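Local atomic coordinates of beta-agarase D (Zobellia galactanivorans, PDB entry 4ASM), a protein that cleaves the beta-1,4 linkages of agarose at random positions with retention of anomeric configuration, as a secreted glycoside hydrolase of family 16. Residues D149-S154 with I322-D327; S229-E234 with I244-A249; T262-V267 with G281-N286. All coordinates share one frame; numbering follows the deposited sequence.

Interaction 1. Residues D149-S154 with I322-D327; sequences DIWLLS and IINVED. With IMD (imidazole), chain C.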
loop_
_atom_site.group_PDB
_atom_site.type_symbol
_atom_site.label_atom_id
_atom_site.label_comp_id
_atom_site.label_asym_id
_atom_site.label_seq_id
_atom_site.Cartn_x
_atom_site.Cartn_y
_atom_site.Cartn_z
ATOM N N ASP A 149 2.038 3.508 4.462
ATOM C CA ASP A 149 1.111 2.600 3.760
ATOM C C ASP A 149 -0.259 3.201 3.524
ATOM O O ASP A 149 -0.899 3.714 4.466
ATOM C CB ASP A 149 0.876 1.301 4.559
ATOM C CG ASP A 149 2.135 0.486 4.787
ATOM O OD1 ASP A 149 3.013 0.433 3.903
ATOM O OD2 ASP A 149 2.201 -0.157 5.883
ATOM N N ILE A 150 -0.724 3.121 2.274
ATOM C CA ILE A 150 -2.122 3.412 1.934
ATOM C C ILE A 150 -2.561 2.252 1.078
ATOM O O ILE A 150 -1.932 1.955 0.058
ATOM C CB ILE A 150 -2.272 4.726 1.148
ATOM C CG1 ILE A 150 -1.716 5.892 1.975
ATOM C CG2 ILE A 150 -3.730 4.924 0.759
ATOM C CD1 ILE A 150 -1.716 7.241 1.258
ATOM N N TRP A 151 -3.598 1.544 1.507
ATOM C CA TRP A 151 -3.895 0.286 0.837
ATOM C C TRP A 151 -5.349 -0.143 0.981
ATOM O O TRP A 151 -6.119 0.495 1.713
ATOM C CB TRP A 151 -2.916 -0.804 1.317
ATOM C CG TRP A 151 -2.801 -1.010 2.811
ATOM C CD1 TRP A 151 -2.421 -0.087 3.761
ATOM C CD2 TRP A 151 -3.023 -2.238 3.511
ATOM N NE1 TRP A 151 -2.404 -0.679 5.004
ATOM C CE2 TRP A 151 -2.772 -1.995 4.877
ATOM C CE3 TRP A 151 -3.414 -3.522 3.110
ATOM C CZ2 TRP A 151 -2.909 -2.992 5.852
ATOM C CZ3 TRP A 151 -3.536 -4.521 4.060
ATOM C CH2 TRP A 151 -3.272 -4.256 5.427
ATOM N N LEU A 152 -5.705 -1.198 0.250
ATOM C CA LEU A 152 -7.065 -1.748 0.231
ATOM C C LEU A 152 -7.005 -3.229 0.606
ATOM O O LEU A 152 -6.134 -3.968 0.097
ATOM C CB LEU A 152 -7.672 -1.595 -1.173
ATOM C CG LEU A 152 -7.563 -0.246 -1.874
ATOM C CD1 LEU A 152 -8.119 -0.329 -3.294
ATOM C CD2 LEU A 152 -8.238 0.876 -1.075
ATOM N N LEU A 153 -7.911 -3.682 1.474
ATOM C CA LEU A 153 -7.872 -5.082 1.927
ATOM C C LEU A 153 -9.288 -5.600 2.105
ATOM O O LEU A 153 -10.097 -4.949 2.778
ATOM C CB LEU A 153 -7.099 -5.204 3.241
ATOM C CG LEU A 153 -6.925 -6.592 3.872
ATOM C CD1 LEU A 153 -6.139 -7.548 2.963
ATOM C CD2 LEU A 153 -6.258 -6.487 5.254
ATOM N N SER A 154 -9.594 -6.749 1.504
ATOM C CA SER A 154 -10.939 -7.314 1.675
ATOM C C SER A 154 -11.137 -7.686 3.150
ATOM O O SER A 154 -10.177 -8.068 3.820
ATOM C CB SER A 154 -11.168 -8.509 0.733
ATOM O OG SER A 154 -10.365 -9.611 1.090
ATOM N N ILE A 322 -7.404 1.246 4.087
ATOM C CA ILE A 322 -6.604 1.290 5.306
ATOM C C ILE A 322 -5.416 2.227 5.100
ATOM O O ILE A 322 -4.764 2.228 4.046
ATOM C CB ILE A 322 -6.092 -0.123 5.681
ATOM C CG1 ILE A 322 -7.302 -1.070 5.908
ATOM C CG2 ILE A 322 -5.184 -0.056 6.902
ATOM C CD1 ILE A 322 -6.959 -2.527 6.097
ATOM N N ILE A 323 -5.160 3.071 6.094
ATOM C CA ILE A 323 -3.945 3.884 6.085
ATOM C C ILE A 323 -3.219 3.566 7.359
ATOM O O ILE A 323 -3.827 3.538 8.435
ATOM C CB ILE A 323 -4.256 5.395 5.979
ATOM C CG1 ILE A 323 -5.042 5.666 4.698
ATOM C CG2 ILE A 323 -2.931 6.191 6.014
ATOM C CD1 ILE A 323 -5.500 7.114 4.563
ATOM N N ASN A 324 -1.915 3.311 7.270
ATOM C CA ASN A 324 -1.163 2.988 8.480
ATOM C C ASN A 324 0.335 3.202 8.342
ATOM O O ASN A 324 0.822 3.566 7.275
ATOM C CB ASN A 324 -1.471 1.553 8.996
ATOM C CG ASN A 324 -0.775 0.445 8.192
ATOM O OD1 ASN A 324 0.186 0.688 7.476
ATOM N ND2 ASN A 324 -1.243 -0.785 8.352
ATOM N N VAL A 325 1.038 2.952 9.438
ATOM C CA VAL A 325 2.481 2.861 9.448
ATOM C C VAL A 325 2.818 1.453 9.963
ATOM O O VAL A 325 2.128 0.934 10.839
ATOM C CB VAL A 325 3.071 3.966 10.356
ATOM C CG1 VAL A 325 4.526 3.665 10.784
ATOM C CG2 VAL A 325 2.927 5.329 9.641
ATOM N N GLU A 326 3.876 0.841 9.418
ATOM C CA GLU A 326 4.294 -0.509 9.824
ATOM C C GLU A 326 5.790 -0.633 9.960
ATOM O O GLU A 326 6.540 -0.100 9.143
ATOM C CB GLU A 326 3.828 -1.566 8.812
ATOM C CG GLU A 326 2.321 -1.722 8.774
ATOM C CD GLU A 326 1.860 -2.692 7.697
ATOM O OE1 GLU A 326 2.713 -3.369 7.065
ATOM O OE2 GLU A 326 0.626 -2.794 7.497
ATOM N N ASP A 327 6.200 -1.379 10.983
ATOM C CA ASP A 327 7.550 -1.901 11.131
ATOM C C ASP A 327 7.483 -3.373 10.713
ATOM O O ASP A 327 7.120 -4.245 11.502
ATOM C CB ASP A 327 7.978 -1.754 12.601
ATOM C CG ASP A 327 9.472 -1.921 12.808
ATOM O OD1 ASP A 327 10.138 -2.479 11.918
ATOM O OD2 ASP A 327 9.975 -1.515 13.879
HETATM N N1 IMD C . 0.101 -4.087 2.862
HETATM C C2 IMD C . -0.123 -4.045 4.186
HETATM N N3 IMD C . 0.811 -3.253 4.751
HETATM C C4 IMD C . 1.630 -2.780 3.783
HETATM C C5 IMD C . 1.172 -3.312 2.585
#
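I322 packs under the indole of W151, its CB 4.0 Å from the centroid of the five-membered ring, a CH-pi contact over the face, while its CG2 reaches W151 NE1. Beyond the ring, I322 CD1 rests on L153 CB. This is the dense part of the contact, tied by the hydrogen-bonded antiparallel pairs W151 with I322 and D149 with N324; I322 N donates almost dead straight (179°) to W151 O at 2.8 Å. On the opposite sheet face, I150 and I323 touch lightly, I150 CG2 on I323 CG1, I323 packing on towards L91 and I93. The strands belong to the curled beta-sandwich of family 16, and the face bearing D149, W151, N324 and E326 probably lines the active-site cleft: E326 is a likely substrate-binding residue, and E160 and E165 are the probable nucleophile and proton donor. Here the protein side gives way to a small ligand: an imidazole, probably from the crystallisation liquor, lies over the other face of the indole, C2 3.4 Å from W151 CH2. Its N3 donates to E326 OE2 (2.8 Å), which N324 ND2 also grips at 2.9 Å. N324 CG lies between the backbone N and the carbonyl carbon (chi1 77°), which sets the amide at the indole edge, turned 58° from the ring. Replacing W151 by an alanine is likely to leave I322 without its aromatic cover and open a gap beneath the imidazole.

Interaction 2. Residues S229-E234 with I244-A249; sequences SPTRLE and ILDNDA
R232 and D246 form the salt bridge that spans this strand pair, R232 NH1 donating to D246 OD2 at 2.9 Å. The carboxylate oxygen uses its anti lone pair and lies close to the guanidinium plane, although the two flat groups stand nearly perpendicular, 86° apart. On another edge of the same guanidinium, NE and NH2 both grip E234 OE2, the NE bond measuring 2.9 Å, so one arginine ties together two acids of the same sheet face whose like charges would otherwise probably disfavour each other. Its extended chain, with CG anti to the backbone N (chi1 -178°), runs out along this face far enough to serve both. K295 pairs with the second oxygen of D246, and N226 donates to that of E234, so both carboxylates are held at each end. Bonds along the edge of the guanidinium leave a face for I244, whose CG2 sits over its centre, 3.8 Å from R232 CZ; farther along, I244 CG1 lies beside E234 CG. Behind these side chains the backbones run antiparallel, L233 and L245 exchanging two bonds of 2.9 Å. Their leucine side chains project to the other face, L233 towards W227 and F315, L245 towards V302. Toward the end of the pairing N247 N donates to T231 O (2.7 Å), while N247 ND2 makes only a weak bond to T231 OG1. S229 OG, accepting from T231 N, closes an ST turn leading into the first strand. Together the segments form the open end of the antiparallel beta hairpin 232-237/240-246 within the GH16 catalytic domain.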
loop_
_atom_site.group_PDB
_atom_site.type_symbol
_atom_site.label_atom_id
_atom_site.label_comp_id
_atom_site.label_asym_id
_atom_site.label_seq_id
_atom_site.Cartn_x
_atom_site.Cartn_y
_atom_site.Cartn_z
ATOM N N SER A 229 -10.874 -3.291 -13.146
ATOM C CA SER A 229 -11.627 -4.511 -13.369
ATOM C C SER A 229 -11.075 -5.593 -12.467
ATOM O O SER A 229 -10.115 -5.354 -11.732
ATOM C CB SER A 229 -11.460 -4.924 -14.832
ATOM O OG SER A 229 -10.137 -5.410 -15.021
ATOM N N PRO A 230 -11.643 -6.802 -12.528
ATOM C CA PRO A 230 -11.030 -7.914 -11.791
ATOM C C PRO A 230 -9.550 -8.168 -12.117
ATOM O O PRO A 230 -8.842 -8.781 -11.328
ATOM C CB PRO A 230 -11.885 -9.118 -12.214
ATOM C CG PRO A 230 -13.219 -8.515 -12.497
ATOM C CD PRO A 230 -12.909 -7.205 -13.176
ATOM N N THR A 231 -9.081 -7.660 -13.250
ATOM C CA THR A 231 -7.827 -8.148 -13.739
ATOM C C THR A 231 -6.857 -6.988 -14.099
ATOM O O THR A 231 -5.721 -7.224 -14.496
ATOM C CB THR A 231 -8.258 -9.157 -14.842
ATOM O OG1 THR A 231 -7.904 -10.525 -14.531
ATOM C CG2 THR A 231 -8.063 -8.692 -16.189
ATOM N N ARG A 232 -7.274 -5.745 -13.850
ATOM C CA ARG A 232 -6.446 -4.578 -14.237
ATOM C C ARG A 232 -6.340 -3.494 -13.165
ATOM O O ARG A 232 -7.368 -3.024 -12.648
ATOM C CB ARG A 232 -6.896 -3.957 -15.566
ATOM C CG ARG A 232 -6.023 -2.767 -16.038
ATOM C CD ARG A 232 -6.488 -2.315 -17.401
ATOM N NE ARG A 232 -5.921 -1.050 -17.880
ATOM C CZ ARG A 232 -5.260 -0.889 -19.030
ATOM N NH1 ARG A 232 -4.985 -1.936 -19.808
ATOM N NH2 ARG A 232 -4.862 0.329 -19.387
ATOM N N LEU A 233 -5.091 -3.103 -12.881
ATOM C CA LEU A 233 -4.753 -2.008 -11.950
ATOM C C LEU A 233 -3.845 -1.025 -12.651
ATOM O O LEU A 233 -2.946 -1.443 -13.377
ATOM C CB LEU A 233 -3.974 -2.528 -10.742
ATOM C CG LEU A 233 -4.559 -3.665 -9.910
ATOM C CD1 LEU A 233 -3.596 -4.103 -8.792
ATOM C CD2 LEU A 233 -5.934 -3.276 -9.341
ATOM N N GLU A 234 -4.052 0.269 -12.400
ATOM C CA GLU A 234 -3.160 1.299 -12.938
ATOM C C GLU A 234 -2.699 2.173 -11.784
ATOM O O GLU A 234 -3.521 2.518 -10.921
ATOM C CB GLU A 234 -3.886 2.170 -13.949
ATOM C CG GLU A 234 -4.455 1.419 -15.150
ATOM C CD GLU A 234 -5.539 2.185 -15.890
ATOM O OE1 GLU A 234 -5.889 3.313 -15.480
ATOM O OE2 GLU A 234 -6.027 1.642 -16.908
ATOM N N ILE A 244 0.977 -0.331 -15.046
ATOM C CA ILE A 244 -0.266 -1.062 -15.259
ATOM C C ILE A 244 0.018 -2.540 -15.025
ATOM O O ILE A 244 1.030 -3.067 -15.527
ATOM C CB ILE A 244 -0.826 -0.903 -16.693
ATOM C CG1 ILE A 244 -0.958 0.569 -17.084
ATOM C CG2 ILE A 244 -2.206 -1.584 -16.811
ATOM C CD1 ILE A 244 -1.416 0.772 -18.500
ATOM N N LEU A 245 -0.859 -3.209 -14.263
ATOM C CA LEU A 245 -0.907 -4.671 -14.205
ATOM C C LEU A 245 -2.180 -5.066 -14.909
ATOM O O LEU A 245 -3.267 -4.566 -14.586
ATOM C CB LEU A 245 -0.949 -5.200 -12.764
ATOM C CG LEU A 245 0.380 -5.751 -12.266
ATOM C CD1 LEU A 245 1.317 -4.585 -12.094
ATOM C CD2 LEU A 245 0.251 -6.525 -10.990
ATOM N N ASP A 246 -2.070 -5.925 -15.906
ATOM C CA ASP A 246 -3.252 -6.310 -16.663
ATOM C C ASP A 246 -3.216 -7.801 -16.912
ATOM O O ASP A 246 -2.651 -8.274 -17.924
ATOM C CB ASP A 246 -3.347 -5.508 -17.966
ATOM C CG ASP A 246 -4.674 -5.707 -18.680
ATOM O OD1 ASP A 246 -5.253 -6.815 -18.568
ATOM O OD2 ASP A 246 -5.148 -4.751 -19.359
ATOM N N ASN A 247 -3.839 -8.530 -15.981
ATOM C CA ASN A 247 -4.003 -9.993 -16.045
ATOM C C ASN A 247 -2.687 -10.780 -15.925
ATOM O O ASN A 247 -2.412 -11.393 -14.883
ATOM C CB ASN A 247 -4.817 -10.402 -17.293
ATOM C CG ASN A 247 -5.217 -11.857 -17.281
ATOM O OD1 ASN A 247 -5.042 -12.572 -18.281
ATOM N ND2 ASN A 247 -5.742 -12.315 -16.164
ATOM N N ASP A 248 -1.875 -10.771 -16.988
ATOM C CA ASP A 248 -0.654 -11.574 -17.053
ATOM C C ASP A 248 0.531 -10.786 -17.615
ATOM O O ASP A 248 1.552 -11.366 -17.970
ATOM C CB ASP A 248 -0.862 -12.886 -17.846
ATOM C CG ASP A 248 -1.425 -12.660 -19.232
ATOM O OD1 ASP A 248 -1.602 -11.505 -19.651
ATOM O OD2 ASP A 248 -1.720 -13.682 -19.902
ATOM N N ALA A 249 0.373 -9.460 -17.652
ATOM C CA ALA A 249 1.370 -8.563 -18.229
ATOM C C ALA A 249 1.475 -7.286 -17.430
ATOM O O ALA A 249 0.544 -6.901 -16.706
ATOM C CB ALA A 249 0.991 -8.235 -19.672
#

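Interaction 3. Residues T262-V267 with G281-N286; sequences TYPAGV and GYQKMN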
loop_
_atom_site.group_PDB
_atom_site.type_symbol
_atom_site.label_atom_id
_atom_site.label_comp_id
_atom_site.label_asym_id
_atom_site.label_seq_id
_atom_site.Cartn_x
_atom_site.Cartn_y
_atom_site.Cartn_z
ATOM N N THR A 262 6.560 -5.777 -19.804
ATOM C CA THR A 262 7.148 -7.023 -19.351
ATOM C C THR A 262 6.108 -8.067 -18.972
ATOM O O THR A 262 4.936 -7.767 -18.824
ATOM C CB THR A 262 8.092 -6.808 -18.141
ATOM O OG1 THR A 262 7.333 -6.241 -17.066
ATOM C CG2 THR A 262 9.288 -5.891 -18.489
ATOM N N TYR A 263 6.549 -9.308 -18.851
ATOM C CA TYR A 263 5.660 -10.381 -18.399
ATOM C C TYR A 263 6.535 -11.473 -17.743
ATOM O O TYR A 263 7.754 -11.522 -17.962
ATOM C CB TYR A 263 4.823 -10.932 -19.573
ATOM C CG TYR A 263 5.679 -11.595 -20.618
ATOM C CD1 TYR A 263 6.278 -10.838 -21.636
ATOM C CD2 TYR A 263 5.940 -12.959 -20.563
ATOM C CE1 TYR A 263 7.117 -11.433 -22.562
ATOM C CE2 TYR A 263 6.770 -13.565 -21.490
ATOM C CZ TYR A 263 7.353 -12.794 -22.491
ATOM O OH TYR A 263 8.207 -13.369 -23.419
ATOM N N PRO A 264 5.934 -12.327 -16.904
ATOM C CA PRO A 264 6.706 -13.354 -16.196
ATOM C C PRO A 264 7.402 -14.356 -17.116
ATOM O O PRO A 264 6.774 -14.909 -18.042
ATOM C CB PRO A 264 5.648 -14.052 -15.325
ATOM C CG PRO A 264 4.539 -13.029 -15.180
ATOM C CD PRO A 264 4.509 -12.320 -16.515
ATOM N N ALA A 265 8.693 -14.558 -16.862
ATOM C CA ALA A 265 9.498 -15.513 -17.631
ATOM C C ALA A 265 9.255 -16.952 -17.183
ATOM O O ALA A 265 9.400 -17.883 -17.970
ATOM C CB ALA A 265 10.963 -15.168 -17.538
ATOM N N GLY A 266 8.929 -17.162 -15.911
ATOM C CA GLY A 266 8.706 -18.517 -15.448
ATOM C C GLY A 266 8.322 -18.648 -13.997
ATOM O O GLY A 266 8.662 -17.796 -13.154
ATOM N N VAL A 267 7.594 -19.727 -13.724
ATOM C CA VAL A 267 7.282 -20.163 -12.377
ATOM C C VAL A 267 7.382 -21.668 -12.373
ATOM O O VAL A 267 7.270 -22.323 -13.420
ATOM C CB VAL A 267 5.865 -19.744 -11.906
ATOM C CG1 VAL A 267 5.760 -18.241 -11.728
ATOM C CG2 VAL A 267 4.760 -20.292 -12.848
ATOM N N GLY A 281 17.775 -11.364 -8.054
ATOM C CA GLY A 281 17.018 -11.174 -6.796
ATOM C C GLY A 281 15.536 -10.797 -6.890
ATOM O O GLY A 281 14.867 -10.584 -5.871
ATOM N N TYR A 282 15.021 -10.732 -8.106
ATOM C CA TYR A 282 13.660 -10.280 -8.367
ATOM C C TYR A 282 13.002 -11.288 -9.284
ATOM O O TYR A 282 13.697 -12.101 -9.899
ATOM C CB TYR A 282 13.693 -8.915 -9.054
ATOM C CG TYR A 282 14.109 -7.808 -8.133
ATOM C CD1 TYR A 282 13.184 -7.189 -7.295
ATOM C CD2 TYR A 282 15.442 -7.388 -8.082
ATOM C CE1 TYR A 282 13.571 -6.174 -6.430
ATOM C CE2 TYR A 282 15.838 -6.376 -7.215
ATOM C CZ TYR A 282 14.894 -5.780 -6.395
ATOM O OH TYR A 282 15.271 -4.771 -5.533
ATOM N N GLN A 283 11.674 -11.277 -9.371
ATOM C CA GLN A 283 10.986 -12.137 -10.330
ATOM C C GLN A 283 11.570 -11.949 -11.738
ATOM O O GLN A 283 11.718 -10.818 -12.221
ATOM C CB GLN A 283 9.497 -11.808 -10.358
ATOM C CG GLN A 283 8.763 -12.568 -11.459
ATOM C CD GLN A 283 7.291 -12.266 -11.541
ATOM O OE1 GLN A 283 6.835 -11.227 -11.081
ATOM N NE2 GLN A 283 6.533 -13.180 -12.135
ATOM N N LYS A 284 11.939 -13.055 -12.385
ATOM C CA LYS A 284 12.471 -12.984 -13.748
ATOM C C LYS A 284 11.366 -12.614 -14.729
ATOM O O LYS A 284 10.301 -13.258 -14.771
ATOM C CB LYS A 284 13.129 -14.314 -14.146
ATOM C CG LYS A 284 13.885 -14.236 -15.468
ATOM C CD LYS A 284 14.498 -15.576 -15.818
ATOM C CE LYS A 284 15.192 -15.498 -17.183
ATOM N NZ LYS A 284 15.732 -16.846 -17.527
ATOM N N MET A 285 11.620 -11.559 -15.508
ATOM C CA MET A 285 10.627 -11.049 -16.451
ATOM C C MET A 285 11.250 -10.953 -17.844
ATOM O O MET A 285 12.466 -10.724 -17.977
ATOM C CB MET A 285 10.173 -9.635 -16.032
ATOM C CG MET A 285 9.641 -9.555 -14.594
ATOM S SD MET A 285 8.077 -10.409 -14.366
ATOM C CE MET A 285 6.899 -9.219 -14.979
ATOM N N ASN A 286 10.414 -11.156 -18.850
ATOM C CA ASN A 286 10.847 -10.957 -20.230
ATOM C C ASN A 286 10.323 -9.625 -20.763
ATOM O O ASN A 286 9.348 -9.090 -20.262
ATOM C CB ASN A 286 10.312 -12.088 -21.111
ATOM C CG ASN A 286 11.000 -13.415 -20.858
ATOM O OD1 ASN A 286 12.096 -13.486 -20.301
ATOM N ND2 ASN A 286 10.343 -14.491 -21.297
HETATM O O HOH W 1 8.480 -15.115 -13.662
#
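Y263 lays one face of its phenol against N286, whose CB comes to 3.3 Å from Y263 CZ. The amide of N286 is turned 81° from that ring, standing nearly upright on it, and reaches past its rim so that ND2 donates to Y263 OH at 3.2 Å. Torsion makes this possible: Y263 CG sits between its backbone N and carbonyl carbon (chi1 65°), which brings the phenol across to the partner strand. N286 OD1 is turned to the A265 methyl, 3.4 Å from its CB. Y263 and N286 are also bonded through their backbones, N286 N giving to Y263 O at 2.8 Å and Y263 N to N286 O. They are the hydrogen-bonded pair of a short antiparallel junction between strands 259-264 and 282-288 of the catalytic domain; at the next pair, P264 with M285, the side chains diverge. M285 bends at chi2 and chi3, so its thioether curls back across the first strand: SD lies 3.7 Å from P264 CA and the CE methyl meets T262 OG1, the side chains of T262 and M285 crossing at about a right angle. V250 of the adjoining strand packs against both T262 and M285. The Q283 amide also comes up to the P264 ring, NE2 3.4 Å from P264 CB. A265 points its methyl at the aliphatic stem of K284, touching CG, while A265 N binds K284 O at 2.9 Å. Beyond this a water bridges the parting chains, accepting from G266 N and Q283 NE2 and donating to K284 O.

Overall arrangement
Along the chain, strand 147-153 comes first and strand 320-326 last, so the pairing of interaction 1 spans both others, which follow one another in series between its halves. Interaction 1 lies close to the spatial centre of the domain, at the probable catalytic cleft. The centres of interactions 1 and 2 are about 21 Å apart. The centres of interactions 1 and 3 are about 27 Å apart. Interactions 2 and 3, with centres about 16 Å apart, touch directly: D248 O lies 3.4 Å from P264 CD. Strands 232-237, 240-246, 249-253, 259-264 and 282-288 pair successively, carrying the antiparallel pattern from interaction 2 out to the partly buried interaction 3.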